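Local atomic coordinates of deoxyhypusine synthase, putative (Entamoeba histolytica, PDB entry 7L9R), a protein that probably catalyses the NAD-dependent formation of deoxyhypusine, in which the aminobutyl group of spermidine is transferred to a lysine of the translation factor eIF5A. Residues Thr94-Met98 with Thr120-Ala124; Asp128-Cys132 with Asp202-Ile207; Trp169-Phe173 with Met195-Leu200. One frame throughout, in Å; residues are numbered along the deposited sequence. Where two conformers were deposited one is given.

Contact 1 (Thr94-Met98 with Thr120-Ala124)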
loop_
_atom_site.group_PDB
_atom_site.type_symbol
_atom_site.label_atom_id
_atom_site.label_comp_id
_atom_site.label_asym_id
_atom_site.label_seq_id
_atom_site.Cartn_x
_atom_site.Cartn_y
_atom_site.Cartn_z
ATOM N N THR B 94 8.934 16.539 -0.980
ATOM C CA THR B 94 7.544 16.925 -0.804
ATOM C C THR B 94 7.416 17.995 0.271
ATOM O O THR B 94 8.305 18.198 1.108
ATOM C CB THR B 94 6.671 15.731 -0.425
ATOM O OG1 THR B 94 7.137 15.168 0.808
ATOM C CG2 THR B 94 6.725 14.676 -1.500
ATOM N N SER B 95 6.273 18.675 0.236
ATOM C CA SER B 95 5.924 19.619 1.286
ATOM C C SER B 95 5.921 18.948 2.657
ATOM O O SER B 95 6.244 19.590 3.663
ATOM C CB SER B 95 4.557 20.235 0.961
ATOM O OG SER B 95 3.951 20.806 2.103
ATOM N N GLU B 96 5.588 17.651 2.712
ATOM C CA GLU B 96 5.592 16.928 3.983
ATOM C C GLU B 96 6.994 16.855 4.582
ATOM O O GLU B 96 7.153 16.939 5.804
ATOM C CB GLU B 96 5.006 15.522 3.795
ATOM C CG GLU B 96 4.905 14.691 5.083
ATOM C CD GLU B 96 5.036 13.178 4.850
ATOM O OE1 GLU B 96 5.747 12.773 3.903
ATOM O OE2 GLU B 96 4.451 12.391 5.633
ATOM N N MET B 97 8.021 16.677 3.744
ATOM C CA MET B 97 9.393 16.700 4.251
ATOM C C MET B 97 9.743 18.056 4.853
ATOM O O MET B 97 10.477 18.127 5.848
ATOM C CB MET B 97 10.400 16.361 3.151
ATOM C CG MET B 97 9.898 15.472 2.052
ATOM S SD MET B 97 10.380 13.761 2.233
ATOM C CE MET B 97 9.518 13.284 3.721
ATOM N N MET B 98 9.259 19.146 4.241
ATOM C CA MET B 98 9.538 20.478 4.771
ATOM C C MET B 98 8.961 20.655 6.167
ATOM O O MET B 98 9.503 21.422 6.977
ATOM C CB MET B 98 8.976 21.546 3.835
ATOM C CG MET B 98 9.942 22.029 2.772
ATOM S SD MET B 98 11.238 23.082 3.453
ATOM C CE MET B 98 11.623 24.083 2.023
ATOM N N THR B 120 9.836 20.995 -5.781
ATOM C CA THR B 120 9.038 20.656 -4.613
ATOM C C THR B 120 7.560 20.878 -4.927
ATOM O O THR B 120 7.184 21.199 -6.058
ATOM C CB THR B 120 9.510 21.435 -3.377
ATOM O OG1 THR B 120 8.835 20.931 -2.217
ATOM C CG2 THR B 120 9.243 22.925 -3.525
ATOM N N THR B 121 6.719 20.696 -3.915
ATOM C CA THR B 121 5.277 20.620 -4.094
ATOM C C THR B 121 4.577 21.716 -3.298
ATOM O O THR B 121 5.198 22.448 -2.518
ATOM C CB THR B 121 4.747 19.254 -3.650
ATOM O OG1 THR B 121 5.000 19.091 -2.250
ATOM C CG2 THR B 121 5.457 18.141 -4.412
ATOM N N ALA B 122 3.260 21.800 -3.503
ATOM C CA ALA B 122 2.436 22.831 -2.881
ATOM C C ALA B 122 2.538 22.784 -1.358
ATOM O O ALA B 122 2.406 21.722 -0.748
ATOM C CB ALA B 122 0.979 22.663 -3.314
ATOM N N GLY B 123 2.777 23.946 -0.745
ATOM C CA GLY B 123 2.891 24.064 0.689
ATOM C C GLY B 123 4.317 24.119 1.209
ATOM O O GLY B 123 4.528 24.553 2.346
ATOM N N ALA B 124 5.298 23.690 0.412
ATOM C CA ALA B 124 6.666 23.588 0.911
ATOM C C ALA B 124 7.249 24.959 1.210
ATOM O O ALA B 124 7.823 25.179 2.283
ATOM C CB ALA B 124 7.547 22.851 -0.096
#
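Ser95 and Ala124 bring their CA atoms to 4.1 Å, while Thr94 CA lies 5.4 Å from Thr121 CA. Both segments follow a strand of the parallel sheet and lead into a helix. Thr94 is the N-cap of helix 95-99 and Gly123 the N-cap of helix 124-130. Before its helix the second segment makes a type II beta turn from Thr121 to Ala124, closed by a bond from Ala124 N to Thr121 O. Gly123 holds the third place of this turn with a phi of 100°, a backbone suited to glycine.

One hydrogen bond joins the segments. Ser95 N donates to Thr121 OG1 at 2.8 Å, with an N-H...O angle of 149°. The Thr121 hydroxyl points at the start of helix 95-99 because it stands between its own backbone N and carbonyl carbon (chi1 63°). Thr94 OG1 accepts a weak capping bond of 3.4 Å from Met97 N. Two threonine hydroxyls, one from each segment, thus serve N-H groups of the first helical turn. The Ser95 side chain lies alongside the beta turn. Its CB is 3.1 Å from Ala122 O, and its OG sits 3.5 Å from Gly123 C. In the conformer described, Met98 CG comes 3.8 Å from the methyl CB of Ala124; a second conformer of Met98 makes this contact less certain.

These turns follow adjacent strands of a Rossmann-like sheet, at the strand ends where dinucleotide-binding folds usually hold their cofactor. Thr120 OG1 hydrogen-bonds to Phe93 O and so links the ends of strands 87-93 and 117-120. Helix 102-111 packs on Met97 and Met98, and Glu96 touches Ile49 of the second subunit.

Contact 2 (Asp128-Cys132 with Asp202-Ile207)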
loop_
_atom_site.group_PDB
_atom_site.type_symbol
_atom_site.label_atom_id
_atom_site.label_comp_id
_atom_site.label_asym_id
_atom_site.label_seq_id
_atom_site.Cartn_x
_atom_site.Cartn_y
_atom_site.Cartn_z
ATOM N N ASP B 128 8.494 26.659 4.933
ATOM C CA ASP B 128 9.830 27.186 5.196
ATOM C C ASP B 128 9.753 28.597 5.769
ATOM O O ASP B 128 10.453 28.924 6.739
ATOM C CB ASP B 128 10.644 27.149 3.900
ATOM C CG ASP B 128 12.103 27.551 4.088
ATOM O OD1 ASP B 128 12.757 27.058 5.038
ATOM O OD2 ASP B 128 12.606 28.342 3.254
ATOM N N ILE B 129 8.865 29.427 5.206
ATOM C CA ILE B 129 8.622 30.773 5.720
ATOM C C ILE B 129 8.009 30.712 7.114
ATOM O O ILE B 129 8.425 31.437 8.028
ATOM C CB ILE B 129 7.711 31.553 4.753
ATOM C CG1 ILE B 129 8.404 31.786 3.411
ATOM C CG2 ILE B 129 7.247 32.868 5.377
ATOM C CD1 ILE B 129 7.473 32.324 2.334
ATOM N N MET B 130 6.995 29.860 7.288
ATOM C CA MET B 130 6.274 29.778 8.554
ATOM C C MET B 130 7.206 29.423 9.707
ATOM O O MET B 130 7.081 29.971 10.809
ATOM C CB MET B 130 5.147 28.749 8.428
ATOM C CG MET B 130 4.262 28.618 9.646
ATOM S SD MET B 130 2.900 27.450 9.406
ATOM C CE MET B 130 2.317 27.921 7.781
ATOM N N LYS B 131 8.165 28.525 9.468
ATOM C CA LYS B 131 9.088 28.118 10.520
ATOM C C LYS B 131 10.041 29.227 10.944
ATOM O O LYS B 131 10.676 29.094 11.993
ATOM C CB LYS B 131 9.893 26.893 10.080
ATOM C CG LYS B 131 9.081 25.613 10.068
ATOM C CD LYS B 131 9.923 24.419 9.679
ATOM C CE LYS B 131 9.217 23.120 10.054
ATOM N NZ LYS B 131 10.031 21.905 9.751
ATOM N N CYS B 132 10.149 30.317 10.179
ATOM C CA CYS B 132 10.955 31.449 10.622
ATOM C C CYS B 132 10.245 32.301 11.665
ATOM O O CYS B 132 10.906 33.072 12.368
ATOM C CB CYS B 132 11.345 32.332 9.434
ATOM S SG CYS B 132 12.418 31.553 8.211
ATOM N N ASP B 202 16.295 35.371 6.045
ATOM C CA ASP B 202 16.442 34.584 7.263
ATOM C C ASP B 202 17.382 33.430 6.954
ATOM O O ASP B 202 17.062 32.582 6.117
ATOM C CB ASP B 202 15.081 34.062 7.737
ATOM C CG ASP B 202 15.126 33.477 9.136
ATOM O OD1 ASP B 202 16.011 32.631 9.411
ATOM O OD2 ASP B 202 14.264 33.868 9.958
ATOM N N THR B 203 18.532 33.382 7.632
ATOM C CA THR B 203 19.500 32.343 7.300
ATOM C C THR B 203 19.121 30.969 7.841
ATOM O O THR B 203 19.867 30.013 7.602
ATOM C CB THR B 203 20.903 32.707 7.808
ATOM O OG1 THR B 203 20.892 32.829 9.236
ATOM C CG2 THR B 203 21.388 34.008 7.172
ATOM N N THR B 204 17.978 30.820 8.515
ATOM C CA THR B 204 17.522 29.480 8.867
ATOM C C THR B 204 16.640 28.860 7.794
ATOM O O THR B 204 16.326 27.666 7.883
ATOM C CB THR B 204 16.759 29.477 10.198
ATOM O OG1 THR B 204 15.457 30.044 10.014
ATOM C CG2 THR B 204 17.520 30.256 11.282
ATOM N N SER B 205 16.243 29.626 6.782
ATOM C CA SER B 205 15.290 29.154 5.788
ATOM C C SER B 205 15.995 28.643 4.535
ATOM O O SER B 205 17.084 29.101 4.169
ATOM C CB SER B 205 14.310 30.262 5.407
ATOM O OG SER B 205 14.854 31.083 4.398
ATOM N N VAL B 206 15.355 27.671 3.888
ATOM C CA VAL B 206 15.855 27.149 2.620
ATOM C C VAL B 206 15.844 28.240 1.550
ATOM O O VAL B 206 16.834 28.436 0.830
ATOM C CB VAL B 206 15.028 25.921 2.192
ATOM C CG1 VAL B 206 15.381 25.494 0.775
ATOM C CG2 VAL B 206 15.228 24.758 3.179
ATOM N N ILE B 207 14.739 28.989 1.446
ATOM C CA ILE B 207 14.591 29.881 0.293
ATOM C C ILE B 207 15.555 31.062 0.362
ATOM O O ILE B 207 16.027 31.540 -0.677
ATOM C CB ILE B 207 13.135 30.366 0.127
ATOM C CG1 ILE B 207 12.699 31.224 1.316
ATOM C CG2 ILE B 207 12.194 29.183 -0.077
ATOM C CD1 ILE B 207 11.345 31.860 1.120
HETATM O O HOH W 1 13.519 28.643 11.363
HETATM O O HOH W 2 13.796 32.887 12.256
#
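Asp128 of helix 124-130 clasps the start of helix 206-212, and an Asx turn at Asp202 shapes the loop that leads into that helix. The Asp128 carboxylate grips two successive backbone N-H groups. Val206 N donates to Asp128 OD1 at 2.9 Å, and Ile207 N to Asp128 OD2 at 2.9 Å. Both bonds are fairly straight and reach the syn sides of the oxygens, somewhat out of the carboxylate plane. The carboxylate extends this far because Asp128 CG is anti to the backbone N (chi1 -174°). Arg103 forms a salt bridge with OD1. The positive end of the helix dipole probably also steadies the buried charge.

In the Asx turn Thr204 N donates to the anti lone pair of Asp202 OD1 at 2.8 Å. Thr204 OG1 donates to the same oxygen from above the carboxylate plane. Cys132 packs against this group, with its CB 3.3 Å from Asp202 OD2. A water bridges the segments by donating to Lys131 O and to Thr204 OG1. At the apolar end Ile129 CG1 touches Ile207 CD1 at 3.7 Å.

Contact 3 (Trp169-Phe173 with Met195-Leu200)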
loop_
_atom_site.group_PDB
_atom_site.type_symbol
_atom_site.label_atom_id
_atom_site.label_comp_id
_atom_site.label_asym_id
_atom_site.label_seq_id
_atom_site.Cartn_x
_atom_site.Cartn_y
_atom_site.Cartn_z
ATOM N N TRP B 169 2.214 37.959 5.948
ATOM C CA TRP B 169 3.473 38.146 5.236
ATOM C C TRP B 169 3.303 37.890 3.743
ATOM O O TRP B 169 3.714 38.707 2.909
ATOM C CB TRP B 169 4.541 37.221 5.828
ATOM C CG TRP B 169 5.942 37.506 5.364
ATOM C CD1 TRP B 169 6.869 38.302 5.988
ATOM C CD2 TRP B 169 6.580 37.001 4.183
ATOM N NE1 TRP B 169 8.035 38.322 5.265
ATOM C CE2 TRP B 169 7.889 37.530 4.156
ATOM C CE3 TRP B 169 6.171 36.161 3.142
ATOM C CZ2 TRP B 169 8.791 37.242 3.131
ATOM C CZ3 TRP B 169 7.065 35.875 2.126
ATOM C CH2 TRP B 169 8.361 36.413 2.128
ATOM N N LEU B 170 2.702 36.751 3.387
ATOM C CA LEU B 170 2.497 36.435 1.976
ATOM C C LEU B 170 1.647 37.494 1.294
ATOM O O LEU B 170 1.904 37.859 0.140
ATOM C CB LEU B 170 1.851 35.059 1.827
ATOM C CG LEU B 170 2.709 33.870 2.248
ATOM C CD1 LEU B 170 1.875 32.602 2.289
ATOM C CD2 LEU B 170 3.891 33.715 1.305
ATOM N N LYS B 171 0.617 37.989 1.981
ATOM C CA LYS B 171 -0.257 38.982 1.369
ATOM C C LYS B 171 0.469 40.305 1.162
ATOM O O LYS B 171 0.294 40.960 0.128
ATOM C CB LYS B 171 -1.511 39.174 2.218
ATOM C CG LYS B 171 -2.497 38.030 2.125
ATOM C CD LYS B 171 -3.638 38.210 3.106
ATOM C CE LYS B 171 -4.667 37.113 2.953
ATOM N NZ LYS B 171 -5.763 37.246 3.950
ATOM N N GLU B 172 1.294 40.715 2.127
ATOM C CA GLU B 172 2.064 41.940 1.942
ATOM C C GLU B 172 3.035 41.801 0.778
ATOM O O GLU B 172 3.222 42.743 -0.000
ATOM C CB GLU B 172 2.799 42.300 3.233
ATOM C CG GLU B 172 1.873 42.671 4.380
ATOM C CD GLU B 172 2.626 43.092 5.622
ATOM O OE1 GLU B 172 3.671 43.766 5.483
ATOM O OE2 GLU B 172 2.175 42.751 6.738
ATOM N N PHE B 173 3.636 40.618 0.626
ATOM C CA PHE B 173 4.513 40.370 -0.512
ATOM C C PHE B 173 3.748 40.451 -1.829
ATOM O O PHE B 173 4.221 41.062 -2.793
ATOM C CB PHE B 173 5.188 39.007 -0.344
ATOM C CG PHE B 173 5.818 38.470 -1.599
ATOM C CD1 PHE B 173 7.047 38.938 -2.038
ATOM C CD2 PHE B 173 5.201 37.451 -2.310
ATOM C CE1 PHE B 173 7.635 38.425 -3.188
ATOM C CE2 PHE B 173 5.778 36.933 -3.459
ATOM C CZ PHE B 173 6.998 37.416 -3.896
ATOM N N MET B 195 12.324 35.917 -5.133
ATOM C CA MET B 195 11.964 37.186 -4.506
ATOM C C MET B 195 11.574 36.999 -3.044
ATOM O O MET B 195 11.929 37.822 -2.190
ATOM C CB MET B 195 10.826 37.846 -5.285
ATOM C CG MET B 195 11.244 38.421 -6.632
ATOM S SD MET B 195 9.820 38.831 -7.677
ATOM C CE MET B 195 10.640 38.987 -9.262
ATOM N N MET B 196 10.854 35.919 -2.736
ATOM C CA MET B 196 10.472 35.650 -1.351
ATOM C C MET B 196 11.698 35.357 -0.492
ATOM O O MET B 196 11.805 35.847 0.641
ATOM C CB MET B 196 9.476 34.484 -1.302
ATOM C CG MET B 196 8.049 34.873 -1.693
ATOM S SD MET B 196 6.771 33.588 -1.520
ATOM C CE MET B 196 6.994 32.621 -3.017
ATOM N N GLY B 197 12.647 34.582 -1.023
ATOM C CA GLY B 197 13.867 34.313 -0.284
ATOM C C GLY B 197 14.629 35.580 0.046
ATOM O O GLY B 197 15.090 35.759 1.174
ATOM N N GLU B 198 14.753 36.486 -0.930
ATOM C CA GLU B 198 15.427 37.757 -0.686
ATOM C C GLU B 198 14.652 38.609 0.307
ATOM O O GLU B 198 15.249 39.295 1.143
ATOM C CB GLU B 198 15.621 38.518 -1.999
ATOM C CG GLU B 198 16.443 37.762 -3.034
ATOM C CD GLU B 198 16.404 38.393 -4.425
ATOM O OE1 GLU B 198 15.394 39.054 -4.774
ATOM O OE2 GLU B 198 17.401 38.230 -5.167
ATOM N N ARG B 199 13.322 38.589 0.224
ATOM C CA ARG B 199 12.515 39.394 1.134
ATOM C C ARG B 199 12.572 38.845 2.555
ATOM O O ARG B 199 12.627 39.612 3.521
ATOM C CB ARG B 199 11.073 39.442 0.630
ATOM C CG ARG B 199 10.162 40.364 1.412
ATOM C CD ARG B 199 8.708 40.155 1.006
ATOM N NE ARG B 199 7.845 41.171 1.592
ATOM C CZ ARG B 199 7.493 42.292 0.980
ATOM N NH1 ARG B 199 7.899 42.563 -0.250
ATOM N NH2 ARG B 199 6.735 43.174 1.627
ATOM N N LEU B 200 12.544 37.518 2.697
ATOM C CA LEU B 200 12.530 36.902 4.019
ATOM C C LEU B 200 13.838 37.159 4.761
ATOM O O LEU B 200 13.831 37.537 5.940
ATOM C CB LEU B 200 12.277 35.403 3.882
ATOM C CG LEU B 200 12.139 34.609 5.177
ATOM C CD1 LEU B 200 10.939 35.111 5.972
ATOM C CD2 LEU B 200 12.021 33.125 4.878
HETATM O O HOH W 3 5.683 40.622 3.497
#
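Met196 CG lies over one face of the Phe173 ring, 3.6 Å from its centroid and 18° off the normal, in a CH-pi contact. The sulfur of Met196 is further out and oblique to the ring, with SD 4.5 Å from the centroid, a Met-aromatic contact. Met195 CB meets the edge of the same ring at Phe173 CE1. Bent at its last torsion, Met196 also brings SD to within 4.0 Å of Leu170 CD2.

Arg199 runs extended from CG to NE between the two aromatic residues. Its CD touches Trp169 CZ2 at 3.6 Å and Phe173 CD1 at 3.7 Å. Beyond, the guanidinium lays one face over Phe173 CA, at right angles or nearly so to the indole plane (84°). Leu200 CD1 approaches the opposite face of the indole from Arg199 NE, near the rim.

These side chains join helices 160-179 and 189-200, consecutive elements of a helical insertion between strands 117-120 and 216-218. The short segments cross at 114° with their axes 11.7 Å apart, a wide spacing bridged by large side chains.

A water fixes the arginine further, accepting from Arg199 NE at 2.9 Å and donating to Trp169 O at 2.8 Å. The far end is held by a salt bridge from Arg199 NH2 to Asp176, on the same helix as Trp169. Phe227 of helix 226-237 packs on Phe173, and the ring of Phe133 meets that of Trp169.

From the N terminus, contact 1 comes first. It closes the excursion through helix 102-111 and strand 117-120, joining two turns at the C-terminal ends of neighbouring strands of the parallel sheet. Contact 2 opens just after it and closes a far longer excursion of 69 residues. Contact 3 lies within that span and pairs helix 160-179 with helix 189-200. None of the three cross. Contacts 1 and 2 touch where Lys131 NZ bonds to Met98 O. Contacts 2 and 3 touch where Ile129 meets Trp169 and where Leu200 meets Cys132 and Ser205. The series thus runs from the C-terminal ends of the strands through helix 124-130 into the helical insertion.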